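Local coordinates for probable secreted solute-binding lipoprotein (Streptomyces coelicolor, PDB 3I3V) that probably binds a small solute outside the cell and hands it to a membrane transporter, as in other extracellular solute-binding proteins, at residues C[68-73]-C[289-294]. Numbering follows the deposited sequence.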
loop_
_atom_site.group_PDB
_atom_site.type_symbol
_atom_site.label_atom_id
_atom_site.label_comp_id
_atom_site.label_asym_id
_atom_site.label_seq_id
_atom_site.Cartn_x
_atom_site.Cartn_y
_atom_site.Cartn_z
ATOM N N VAL C 68 -50.070 -2.791 -11.794
ATOM C CA VAL C 68 -51.037 -2.559 -12.853
ATOM C C VAL C 68 -50.352 -2.003 -14.091
ATOM O O VAL C 68 -49.415 -1.224 -13.993
ATOM C CB VAL C 68 -52.132 -1.564 -12.401
ATOM C CG1 VAL C 68 -53.234 -1.499 -13.447
ATOM C CG2 VAL C 68 -52.689 -1.978 -11.044
HETATM N N MSE C 69 -50.808 -2.414 -15.264
HETATM C CA MSE C 69 -50.223 -1.906 -16.492
HETATM C C MSE C 69 -51.307 -1.287 -17.344
HETATM O O MSE C 69 -51.984 -1.980 -18.097
HETATM C CB MSE C 69 -49.517 -3.025 -17.252
HETATM C CG MSE C 69 -48.342 -3.639 -16.492
HETATM SE SE MSE C 69 -47.427 -5.041 -17.493
HETATM C CE MSE C 69 -46.714 -3.920 -18.907
ATOM N N VAL C 70 -51.461 0.028 -17.215
ATOM C CA VAL C 70 -52.469 0.784 -17.962
ATOM C C VAL C 70 -51.917 2.128 -18.411
ATOM O O VAL C 70 -50.888 2.592 -17.917
ATOM C CB VAL C 70 -53.733 1.105 -17.111
ATOM C CG1 VAL C 70 -54.835 0.154 -17.438
ATOM C CG2 VAL C 70 -53.392 1.076 -15.617
ATOM N N ASN C 71 -52.626 2.762 -19.336
ATOM C CA ASN C 71 -52.207 4.054 -19.827
ATOM C C ASN C 71 -52.806 5.127 -18.927
ATOM O O ASN C 71 -53.502 4.821 -17.954
ATOM C CB ASN C 71 -52.656 4.263 -21.278
ATOM C CG ASN C 71 -54.173 4.177 -21.447
ATOM O OD1 ASN C 71 -54.772 4.932 -22.229
ATOM N ND2 ASN C 71 -54.798 3.247 -20.732
ATOM N N LEU C 72 -52.525 6.382 -19.257
ATOM C CA LEU C 72 -53.019 7.503 -18.484
ATOM C C LEU C 72 -54.188 8.154 -19.199
ATOM O O LEU C 72 -54.021 8.767 -20.254
ATOM C CB LEU C 72 -51.913 8.542 -18.275
ATOM C CG LEU C 72 -52.340 9.694 -17.359
ATOM C CD1 LEU C 72 -52.533 9.147 -15.945
ATOM C CD2 LEU C 72 -51.301 10.807 -17.369
ATOM N N TYR C 73 -55.376 8.004 -18.630
ATOM C CA TYR C 73 -56.561 8.615 -19.202
ATOM C C TYR C 73 -57.514 8.974 -18.070
ATOM O O TYR C 73 -57.254 8.660 -16.906
ATOM C CB TYR C 73 -57.238 7.679 -20.212
ATOM C CG TYR C 73 -57.919 6.463 -19.625
ATOM C CD1 TYR C 73 -57.180 5.404 -19.088
ATOM C CD2 TYR C 73 -59.311 6.362 -19.620
ATOM C CE1 TYR C 73 -57.819 4.268 -18.559
ATOM C CE2 TYR C 73 -59.956 5.247 -19.097
ATOM C CZ TYR C 73 -59.213 4.203 -18.571
ATOM O OH TYR C 73 -59.863 3.092 -18.085
ATOM N N GLY C 289 -48.235 2.219 -18.548
ATOM C CA GLY C 289 -47.193 2.451 -17.565
ATOM C C GLY C 289 -47.383 1.470 -16.419
ATOM O O GLY C 289 -48.426 0.810 -16.352
ATOM N N PHE C 290 -46.390 1.369 -15.529
ATOM C CA PHE C 290 -46.445 0.457 -14.379
ATOM C C PHE C 290 -46.947 1.161 -13.109
ATOM O O PHE C 290 -46.327 2.114 -12.635
ATOM C CB PHE C 290 -45.045 -0.128 -14.091
ATOM C CG PHE C 290 -44.533 -1.072 -15.158
ATOM C CD1 PHE C 290 -44.980 -2.389 -15.223
ATOM C CD2 PHE C 290 -43.583 -0.643 -16.090
ATOM C CE1 PHE C 290 -44.486 -3.274 -16.199
ATOM C CE2 PHE C 290 -43.092 -1.520 -17.062
ATOM C CZ PHE C 290 -43.545 -2.839 -17.113
ATOM N N TRP C 291 -48.057 0.684 -12.547
ATOM C CA TRP C 291 -48.596 1.283 -11.331
ATOM C C TRP C 291 -48.435 0.300 -10.176
ATOM O O TRP C 291 -48.491 -0.915 -10.381
ATOM C CB TRP C 291 -50.084 1.621 -11.494
ATOM C CG TRP C 291 -50.407 2.502 -12.662
ATOM C CD1 TRP C 291 -50.200 2.223 -13.984
ATOM C CD2 TRP C 291 -51.058 3.781 -12.619
ATOM N NE1 TRP C 291 -50.687 3.243 -14.766
ATOM C CE2 TRP C 291 -51.220 4.211 -13.956
ATOM C CE3 TRP C 291 -51.523 4.604 -11.582
ATOM C CZ2 TRP C 291 -51.827 5.427 -14.284
ATOM C CZ3 TRP C 291 -52.127 5.809 -11.907
ATOM C CH2 TRP C 291 -52.276 6.210 -13.246
ATOM N N ILE C 292 -48.231 0.817 -8.966
ATOM C CA ILE C 292 -48.091 -0.065 -7.811
ATOM C C ILE C 292 -49.256 0.127 -6.848
ATOM O O ILE C 292 -49.559 1.241 -6.442
ATOM C CB ILE C 292 -46.771 0.181 -7.056
ATOM C CG1 ILE C 292 -45.587 -0.080 -7.990
ATOM C CG2 ILE C 292 -46.694 -0.737 -5.829
ATOM C CD1 ILE C 292 -44.243 -0.040 -7.296
ATOM N N SER C 293 -49.906 -0.970 -6.480
ATOM C CA SER C 293 -51.043 -0.897 -5.574
ATOM C C SER C 293 -50.604 -1.038 -4.128
ATOM O O SER C 293 -49.458 -1.391 -3.851
ATOM C CB SER C 293 -52.028 -2.010 -5.881
ATOM O OG SER C 293 -51.444 -3.257 -5.549
ATOM N N PRO C 294 -51.505 -0.734 -3.180
ATOM C CA PRO C 294 -51.109 -0.880 -1.775
ATOM C C PRO C 294 -50.731 -2.336 -1.496
ATOM O O PRO C 294 -49.823 -2.607 -0.718
ATOM C CB PRO C 294 -52.352 -0.422 -1.022
ATOM C CG PRO C 294 -52.834 0.722 -1.901
ATOM C CD PRO C 294 -52.705 0.115 -3.304
#
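Trp-291 lays its indole over the sheet face that carries Val-68 and Val-70. CG2 of Val-70 sits over one face of the ring, 3.6 Å from NE1, while Val-68 supports the base of the side chain, CB against CB. Farther out, CD1 of Leu-72 meets the six-membered ring at its edge, 4.0 Å from CH2. With CG anti to its own carbonyl carbon (chi1 -55°), the indole runs back past Gly-289, which adds no side chain on this face beside the ring. A valine's branched CB suits an extended strand, and at Val-70 it gives a short, stiff bump for a flat ring to lie against.

The indole is also held by its one polar atom: NE1 donates to Val-70 O at 3.2 Å, with the oxygen close to the ring plane, which helps fix the ring's rotation. That oxygen takes a second bond from Gly-289 N; the two donors reach it from opposite faces of its carbonyl plane, so it can accept both. Val-68 and Trp-291 are joined by two good backbone bonds, Trp-291 N lying 2.8 Å from Val-68 O, whereas in the next hydrogen-bonded pair the bond from Val-70 N to Gly-289 O is weak.

On the other face of the sheet, selenomethionine Met-69 lies side by side with Phe-290. A bend at chi3 (66°) brings its CE to 3.6 Å from CE1 of Phe-290, and its SE makes an oblique Met-aromatic contact, 4.8 Å from the Phe-290 ring centroid. Helix 300-310 packs against Phe-290, while Trp-79 meets the indole edge-to-face.

Strand 289-292 thus pairs antiparallel with 67-70, beside the parallel strands 41-46, 9-14 and 67-70; a late strand returning antiparallel to a lobe's sheet is characteristic of the periplasmic-binding-protein fold.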